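Local structure of 3-oxoadipate enol-lactonase (Burkholderia xenovorans, 2XUA) at residues Ala127-Pro132 / Ile193-Arg199; Pro72-Leu78 / Ser188-Ala192; Cys97-Met101 / His244-Ile248. The protein probably hydrolyses the enol-lactone of 3-oxoadipate, a step in the bacterial breakdown of catechol-type aromatic compounds. One frame throughout, in Å; residues are numbered along the deposited sequence.

Interaction 1. Residues Ala127-Pro132 / Ile193-Arg199; sequences ARIGSP and IDAADLR
Ala-127 to Pro-132 and Ile-193 to Arg-199 meet in a polar, partly buried contact at the neck of the helical cap: the chain leaves the alpha/beta hydrolase core through the first segment and comes back through the second. At the core end, Leu-198 N donates to Ala-127 O at 2.7 Å. Further out, Arg-128 swings CG anti to its own N (chi1 151°) and bends at chi2 and chi3, which lays its guanidinium beside Asp-194. NH2 reaches Asp-194 OD1 at 2.9 Å and NH1 reaches the same oxygen at 3.1 Å, so a single carboxylate oxygen takes both N-H groups end-on. It lies in the guanidinium plane, while the two planar groups are turned 37° apart. The side chains of Pro-132 and Asp-194 cross at about a right angle. Asp-197 serves the other arginine: its OD1 takes Arg-199 N, closing an Asx turn, and also Arg-199 NE, from opposite faces of the carboxylate, while OD2 takes NH2 at 2.8 Å. The Arg-199 side chain so held runs across the aliphatic start of Arg-128, with NE 3.6 Å from Arg-128 CB. A water between the two backbones accepts from Ile-129 N and donates to Ile-193 O and Ala-196 O, bridging the two segments. Ile-129 CB packs on Ile-193 CG2 at 3.8 Å. Beneath them lies helix 101-112, where Leu-104 meets Ile-129 and Leu-198; Trp-135 of helix 132-145 covers Arg-128, Ile-193 and Asp-194, and its NE1 donates to Ile-129 O.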
loop_
_atom_site.group_PDB
_atom_site.type_symbol
_atom_site.label_atom_id
_atom_site.label_comp_id
_atom_site.label_asym_id
_atom_site.label_seq_id
_atom_site.Cartn_x
_atom_site.Cartn_y
_atom_site.Cartn_z
ATOM N N ALA B 127 24.155 13.507 5.184
ATOM C CA ALA B 127 23.836 14.696 5.993
ATOM C C ALA B 127 23.433 15.909 5.129
ATOM O O ALA B 127 22.846 16.885 5.652
ATOM C CB ALA B 127 24.989 15.048 6.942
ATOM N N ARG B 128 23.756 15.826 3.836
ATOM C CA ARG B 128 23.277 16.726 2.784
ATOM C C ARG B 128 22.999 15.853 1.527
ATOM O O ARG B 128 23.904 15.224 0.945
ATOM C CB ARG B 128 24.253 17.947 2.585
ATOM C CG ARG B 128 24.334 18.591 1.184
ATOM C CD ARG B 128 23.009 18.961 0.640
ATOM N NE ARG B 128 22.976 20.165 -0.196
ATOM C CZ ARG B 128 21.902 20.526 -0.909
ATOM N NH1 ARG B 128 20.805 19.761 -0.905
ATOM N NH2 ARG B 128 21.898 21.641 -1.603
ATOM N N ILE B 129 21.707 15.730 1.189
ATOM C CA ILE B 129 21.255 14.854 0.073
ATOM C C ILE B 129 21.098 15.721 -1.188
ATOM O O ILE B 129 20.408 16.756 -1.208
ATOM C CB ILE B 129 19.928 14.092 0.408
ATOM C CG1 ILE B 129 20.128 13.194 1.620
ATOM C CG2 ILE B 129 19.414 13.249 -0.802
ATOM C CD1 ILE B 129 18.803 12.700 2.234
ATOM N N GLY B 130 21.785 15.265 -2.227
ATOM C CA GLY B 130 21.711 15.838 -3.566
ATOM C C GLY B 130 22.225 17.272 -3.606
ATOM O O GLY B 130 23.179 17.612 -2.906
ATOM N N SER B 131 21.559 18.110 -4.387
ATOM C CA SER B 131 22.095 19.484 -4.667
ATOM C C SER B 131 21.001 20.313 -5.310
ATOM O O SER B 131 19.981 19.736 -5.736
ATOM C CB SER B 131 23.273 19.368 -5.626
ATOM O OG SER B 131 22.755 18.993 -6.877
ATOM N N PRO B 132 21.193 21.668 -5.418
ATOM C CA PRO B 132 20.107 22.471 -5.963
ATOM C C PRO B 132 19.800 22.085 -7.418
ATOM O O PRO B 132 18.639 22.167 -7.856
ATOM C CB PRO B 132 20.640 23.894 -5.845
ATOM C CG PRO B 132 21.599 23.802 -4.616
ATOM C CD PRO B 132 22.259 22.490 -4.796
ATOM N N ILE B 193 14.534 19.064 1.782
ATOM C CA ILE B 193 15.760 18.295 1.722
ATOM C C ILE B 193 16.895 19.207 1.146
ATOM O O ILE B 193 18.024 19.201 1.639
ATOM C CB ILE B 193 15.559 17.053 0.833
ATOM C CG1 ILE B 193 14.480 16.098 1.449
ATOM C CG2 ILE B 193 16.872 16.375 0.553
ATOM C CD1 ILE B 193 13.726 15.325 0.326
ATOM N N ASP B 194 16.571 19.971 0.107
ATOM C CA ASP B 194 17.622 20.789 -0.580
ATOM C C ASP B 194 18.193 21.817 0.403
ATOM O O ASP B 194 19.402 22.098 0.396
ATOM C CB ASP B 194 17.021 21.494 -1.836
ATOM C CG ASP B 194 18.105 22.141 -2.733
ATOM O OD1 ASP B 194 19.245 21.645 -2.765
ATOM O OD2 ASP B 194 17.806 23.145 -3.408
ATOM N N ALA B 195 17.333 22.336 1.286
ATOM C CA ALA B 195 17.752 23.372 2.256
ATOM C C ALA B 195 18.498 22.836 3.468
ATOM O O ALA B 195 19.221 23.569 4.128
ATOM C CB ALA B 195 16.581 24.180 2.679
ATOM N N ALA B 196 18.341 21.550 3.761
ATOM C CA ALA B 196 18.921 20.951 4.946
ATOM C C ALA B 196 20.323 20.501 4.670
ATOM O O ALA B 196 20.599 19.599 3.875
ATOM C CB ALA B 196 18.071 19.747 5.445
ATOM N N ASP B 197 21.250 21.115 5.358
ATOM C CA ASP B 197 22.604 20.634 5.276
ATOM C C ASP B 197 22.982 20.392 6.715
ATOM O O ASP B 197 23.278 21.341 7.483
ATOM C CB ASP B 197 23.487 21.670 4.591
ATOM C CG ASP B 197 24.927 21.248 4.545
ATOM O OD1 ASP B 197 25.275 20.197 5.125
ATOM O OD2 ASP B 197 25.708 22.012 3.961
ATOM N N LEU B 198 22.931 19.113 7.087
ATOM C CA LEU B 198 23.190 18.712 8.457
ATOM C C LEU B 198 24.623 18.284 8.682
ATOM O O LEU B 198 24.956 17.744 9.730
ATOM C CB LEU B 198 22.213 17.637 8.949
ATOM C CG LEU B 198 20.782 17.994 9.388
ATOM C CD1 LEU B 198 20.274 19.350 9.052
ATOM C CD2 LEU B 198 19.775 16.931 8.944
ATOM N N ARG B 199 25.479 18.537 7.698
ATOM C CA ARG B 199 26.856 18.181 7.828
ATOM C C ARG B 199 27.553 18.839 9.050
ATOM O O ARG B 199 28.323 18.185 9.701
ATOM C CB ARG B 199 27.627 18.495 6.531
ATOM C CG ARG B 199 27.531 17.381 5.470
ATOM C CD ARG B 199 28.293 17.801 4.208
ATOM N NE ARG B 199 27.574 18.890 3.582
ATOM C CZ ARG B 199 28.046 19.654 2.603
ATOM N NH1 ARG B 199 29.274 19.463 2.131
ATOM N NH2 ARG B 199 27.296 20.622 2.103
HETATM O O HOH W 1 19.863 17.519 2.416
#

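Interaction 2. Residues Pro72-Leu78 / Ser188-Ala192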
loop_
_atom_site.group_PDB
_atom_site.type_symbol
_atom_site.label_atom_id
_atom_site.label_comp_id
_atom_site.label_asym_id
_atom_site.label_seq_id
_atom_site.Cartn_x
_atom_site.Cartn_y
_atom_site.Cartn_z
ATOM N N PRO B 72 6.934 25.965 1.218
ATOM C CA PRO B 72 7.932 24.886 1.316
ATOM C C PRO B 72 7.900 24.226 2.690
ATOM O O PRO B 72 7.351 24.813 3.610
ATOM C CB PRO B 72 9.251 25.630 1.190
ATOM C CG PRO B 72 8.997 26.945 1.838
ATOM C CD PRO B 72 7.568 27.292 1.381
ATOM N N TYR B 73 8.488 23.032 2.839
ATOM C CA TYR B 73 8.606 22.435 4.176
ATOM C C TYR B 73 10.023 22.595 4.606
ATOM O O TYR B 73 10.928 22.907 3.795
ATOM C CB TYR B 73 8.216 20.935 4.214
ATOM C CG TYR B 73 6.843 20.626 3.706
ATOM C CD1 TYR B 73 5.817 21.551 3.790
ATOM C CD2 TYR B 73 6.545 19.364 3.199
ATOM C CE1 TYR B 73 4.552 21.246 3.321
ATOM C CE2 TYR B 73 5.307 19.054 2.761
ATOM C CZ TYR B 73 4.291 19.993 2.812
ATOM O OH TYR B 73 3.050 19.664 2.332
ATOM N N THR B 74 10.251 22.375 5.879
ATOM C CA THR B 74 11.596 22.493 6.376
ATOM C C THR B 74 11.932 21.259 7.161
ATOM O O THR B 74 11.010 20.566 7.638
ATOM C CB THR B 74 11.742 23.732 7.290
ATOM O OG1 THR B 74 10.966 23.536 8.487
ATOM C CG2 THR B 74 11.252 25.014 6.557
ATOM N N ILE B 75 13.233 21.014 7.323
ATOM C CA ILE B 75 13.754 19.918 8.168
ATOM C C ILE B 75 13.271 20.038 9.641
ATOM O O ILE B 75 13.060 18.997 10.330
ATOM C CB ILE B 75 15.287 19.754 8.033
ATOM C CG1 ILE B 75 15.811 18.457 8.671
ATOM C CG2 ILE B 75 16.074 21.005 8.671
ATOM C CD1 ILE B 75 15.216 17.153 8.083
ATOM N N GLU B 76 13.042 21.294 10.093
ATOM C CA GLU B 76 12.426 21.548 11.413
ATOM C C GLU B 76 10.966 21.164 11.470
ATOM O O GLU B 76 10.466 20.762 12.543
ATOM C CB GLU B 76 12.539 23.027 11.877
ATOM C CG GLU B 76 13.943 23.497 12.130
ATOM C CD GLU B 76 14.747 23.779 10.863
ATOM O OE1 GLU B 76 14.145 24.199 9.873
ATOM O OE2 GLU B 76 15.976 23.549 10.862
ATOM N N GLN B 77 10.236 21.329 10.382
ATOM C CA GLN B 77 8.870 20.867 10.408
ATOM C C GLN B 77 8.909 19.311 10.475
ATOM O O GLN B 77 8.166 18.663 11.236
ATOM C CB GLN B 77 8.077 21.301 9.190
ATOM C CG GLN B 77 7.453 22.728 9.302
ATOM C CD GLN B 77 7.078 23.249 7.944
ATOM O OE1 GLN B 77 7.684 22.848 6.953
ATOM N NE2 GLN B 77 6.063 24.126 7.877
ATOM N N LEU B 78 9.785 18.729 9.680
ATOM C CA LEU B 78 9.860 17.268 9.603
ATOM C C LEU B 78 10.286 16.638 10.908
ATOM O O LEU B 78 9.790 15.571 11.280
ATOM C CB LEU B 78 10.741 16.807 8.432
ATOM C CG LEU B 78 10.369 17.278 7.016
ATOM C CD1 LEU B 78 11.515 16.880 6.125
ATOM C CD2 LEU B 78 9.051 16.674 6.476
ATOM N N SER B 188 7.261 20.314 -1.960
ATOM C CA SER B 188 7.663 21.019 -0.734
ATOM C C SER B 188 8.730 20.276 0.051
ATOM O O SER B 188 9.524 20.886 0.752
ATOM C CB SER B 188 6.474 21.322 0.170
ATOM O OG SER B 188 5.571 22.158 -0.520
ATOM N N ASN B 189 8.706 18.944 -0.040
ATOM C CA ASN B 189 9.719 18.095 0.601
ATOM C C ASN B 189 11.001 18.189 -0.186
ATOM O O ASN B 189 12.095 18.208 0.398
ATOM C CB ASN B 189 9.203 16.647 0.719
ATOM C CG ASN B 189 8.253 16.482 1.910
ATOM O OD1 ASN B 189 8.684 16.619 3.030
ATOM N ND2 ASN B 189 6.982 16.253 1.671
ATOM N N CYS B 190 10.909 18.313 -1.504
ATOM C CA CYS B 190 12.135 18.586 -2.264
ATOM C C CYS B 190 12.873 19.795 -1.700
ATOM O O CYS B 190 14.080 19.750 -1.462
ATOM C CB CYS B 190 11.797 18.857 -3.731
ATOM S SG CYS B 190 11.230 17.400 -4.650
ATOM N N GLU B 191 12.095 20.857 -1.478
ATOM C CA GLU B 191 12.587 22.098 -0.899
ATOM C C GLU B 191 13.198 21.867 0.470
ATOM O O GLU B 191 14.365 22.251 0.713
ATOM C CB GLU B 191 11.470 23.153 -0.909
ATOM C CG GLU B 191 11.252 23.645 -2.331
ATOM C CD GLU B 191 9.908 24.371 -2.603
ATOM O OE1 GLU B 191 8.889 24.149 -1.912
ATOM O OE2 GLU B 191 9.870 25.107 -3.608
ATOM N N ALA B 192 12.472 21.139 1.338
ATOM C CA ALA B 192 13.065 20.805 2.631
ATOM C C ALA B 192 14.413 20.123 2.602
ATOM O O ALA B 192 15.297 20.448 3.425
ATOM C CB ALA B 192 12.070 20.004 3.543
HETATM O O HOH W 2 15.181 22.289 5.469
#
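Tyr-73 lays one face of its ring on Ser-188 CB, a CH-pi contact with the carbon 3.4 Å from the ring centroid and only 2° off the ring normal; its CG stands anti to the carbonyl carbon (chi1 -56°), which brings the ring over Ser-188 CB. Ser-188 OG, turned back beside its own backbone N, bonds to Glu-184 O. At the ring's edge sits the amide of Asn-189, its plane 73° from the ring, with ND2 3.4 Å from Tyr-73 CE2. That nitrogen donates to Arg-61 O, which fixes the amide's rotation; OD1 then faces Leu-78 CD2 at 3.5 Å and is a buried oxygen without a polar partner in the model. Arg-61 also makes a cation-pi contact with Tyr-73. The motif here is a capping box at the start of helix 75-88: Thr-74 OG1 accepts from Gln-77 N, and Gln-77 OE1 accepts from Thr-74 N at 2.8 Å. Just ahead of it, Tyr-73 N donates to Ser-188 O at 3.2 Å, joining Ala-192 N on that carbonyl from the opposite face. Ala-192 CB wedges tightly under Tyr-73 O at 3.1 Å, with Leu-78 CD1 beyond. Pro-72, preceded by a cis peptide, rests on Glu-191, whose extended chain brings OE1 to 3.4 Å from Pro-72 CA while OE2 makes a salt bridge with Arg-143. A water accepts from Ile-75 N and donates to Ala-192 O.

Interaction 3. Residues Cys97-Met101 / His244-Ile248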
loop_
_atom_site.group_PDB
_atom_site.type_symbol
_atom_site.label_atom_id
_atom_site.label_comp_id
_atom_site.label_asym_id
_atom_site.label_seq_id
_atom_site.Cartn_x
_atom_site.Cartn_y
_atom_site.Cartn_z
ATOM N N CYS B 97 14.840 4.632 12.611
ATOM C CA CYS B 97 15.396 4.077 11.362
ATOM C C CYS B 97 14.699 4.805 10.249
ATOM O O CYS B 97 13.472 4.694 10.070
ATOM C CB CYS B 97 15.121 2.560 11.250
ATOM S SG CYS B 97 15.692 1.771 9.695
ATOM N N GLY B 98 15.485 5.530 9.477
ATOM C CA GLY B 98 14.935 6.383 8.418
ATOM C C GLY B 98 15.716 6.132 7.168
ATOM O O GLY B 98 16.912 5.829 7.243
ATOM N N LEU B 99 15.013 6.191 6.043
ATOM C CA LEU B 99 15.613 5.936 4.764
ATOM C C LEU B 99 15.536 7.207 3.920
ATOM O O LEU B 99 14.498 7.788 3.799
ATOM C CB LEU B 99 14.948 4.763 4.039
ATOM C CG LEU B 99 15.745 4.201 2.837
ATOM C CD1 LEU B 99 15.639 2.676 2.737
ATOM C CD2 LEU B 99 15.382 4.837 1.527
ATOM N N SER B 100 16.694 7.584 3.348
ATOM C CA SER B 100 16.868 8.820 2.570
ATOM C C SER B 100 16.470 10.107 3.306
ATOM O O SER B 100 17.098 10.401 4.307
ATOM C CB SER B 100 16.268 8.727 1.141
ATOM O OG SER B 100 16.961 9.739 0.375
HETATM N N MSE B 101 15.459 10.863 2.859
HETATM C CA MSE B 101 14.970 12.002 3.743
HETATM C C MSE B 101 14.585 11.532 5.163
HETATM O O MSE B 101 14.670 12.310 6.103
HETATM C CB MSE B 101 13.801 12.750 3.164
HETATM C CG MSE B 101 12.513 11.966 3.301
HETATM SE SE MSE B 101 11.073 12.915 2.572
HETATM C CE MSE B 101 10.953 14.464 3.828
ATOM N N HIS B 244 18.900 2.450 -4.081
ATOM C CA HIS B 244 18.517 3.458 -3.130
ATOM C C HIS B 244 17.463 2.941 -2.097
ATOM O O HIS B 244 17.503 3.331 -0.935
ATOM C CB HIS B 244 18.032 4.675 -3.895
ATOM C CG HIS B 244 17.701 5.852 -3.038
ATOM N ND1 HIS B 244 18.585 6.370 -2.104
ATOM C CD2 HIS B 244 16.595 6.642 -3.000
ATOM C CE1 HIS B 244 18.035 7.436 -1.539
ATOM N NE2 HIS B 244 16.829 7.624 -2.063
ATOM N N ILE B 245 16.534 2.074 -2.529
ATOM C CA ILE B 245 15.486 1.584 -1.597
ATOM C C ILE B 245 15.921 0.191 -1.170
ATOM O O ILE B 245 15.334 -0.856 -1.620
ATOM C CB ILE B 245 14.125 1.597 -2.296
ATOM C CG1 ILE B 245 13.764 2.994 -2.838
ATOM C CG2 ILE B 245 13.043 1.028 -1.330
ATOM C CD1 ILE B 245 13.661 4.082 -1.759
ATOM N N SER B 246 17.036 0.150 -0.413
ATOM C CA SER B 246 17.719 -1.097 -0.064
ATOM C C SER B 246 16.951 -1.998 0.888
ATOM O O SER B 246 17.195 -3.206 0.939
ATOM C CB SER B 246 19.129 -0.828 0.503
ATOM O OG SER B 246 19.108 -0.288 1.798
ATOM N N ASN B 247 16.043 -1.411 1.658
ATOM C CA ASN B 247 15.232 -2.257 2.579
ATOM C C ASN B 247 14.215 -3.128 1.807
ATOM O O ASN B 247 13.637 -4.081 2.360
ATOM C CB ASN B 247 14.460 -1.370 3.564
ATOM C CG ASN B 247 13.338 -0.647 2.893
ATOM O OD1 ASN B 247 13.586 0.145 1.980
ATOM N ND2 ASN B 247 12.078 -0.951 3.291
ATOM N N ILE B 248 13.941 -2.759 0.564
ATOM C CA ILE B 248 13.186 -3.602 -0.357
ATOM C C ILE B 248 14.028 -4.532 -1.205
ATOM O O ILE B 248 13.845 -5.749 -1.174
ATOM C CB ILE B 248 12.261 -2.774 -1.220
ATOM C CG1 ILE B 248 11.141 -2.288 -0.323
ATOM C CG2 ILE B 248 11.575 -3.662 -2.318
ATOM C CD1 ILE B 248 10.230 -1.321 -1.008
HETATM O O HOH W 3 15.268 9.492 -1.851
#
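The imidazole of His-244 presents its edge to Ser-100, whose OG lies near the ring plane, 3.2 Å from CE1 and equally 3.2 Å from NE2. Trp-158 meets the same imidazole with its ring plane turned about 50°, and ND1, the other ring nitrogen, is hydrogen-bonded to Asp-217 OD2. The other flat group, the Asn-247 amide, sets OD1 3.3 Å from Leu-99 CD1, a buried oxygen with no polar partner in the model, whereas ND2 is held by Met-41 O. Leu-99 spreads its two methyls along the second segment: CD1 goes to Asn-247, and CD2 meets Ile-245 CD1 at 3.8 Å, the side chains crossing at about a right angle. With CG anti to the backbone N, His-244 extends its ring away from this apolar patch to Ser-100. That serine sits in a strained turn between strand 94-99 and helix 101-112, with phi 55° and psi -116°, the conformation of the nucleophile elbow in alpha/beta hydrolases; Gly-98 precedes it in the GxSxG pattern. A modelled water lies 2.8 Å from Ser-100 OG, though its place is doubtful because it comes too near NE2. The arrangement of Ser-100, His-244 and Asp-217 is consistent with a charge-relay triad, in which His-244 would take the proton from Ser-100 as the hydroxyl attacks the lactone carbonyl.

Helix 183-195 ties interactions 1 and 2 together: their centres are 11 Å apart, and they touch where Ala-196 CB meets Ile-75 CB at 3.8 Å. Selenomethionine Met-101, next to Ser-100, connects both to interaction 3. Its CE lies 3.4 Å from Leu-78 CD1, and its CB 3.8 Å from Ile-193 CG1; Ile-129 CD1 approaches Ser-100 O at 3.5 Å. The cap root and the 72-78 segment thus abut the putative nucleophile elbow through Met-101 and Ile-129, away from His-244. Bound laevulinic acid lies about 4 Å from the His-244 side chain, about 5 Å from that of Ile-129 and about 8 Å from that of Asn-189, so of the three, interaction 2 lies furthest from the ligand.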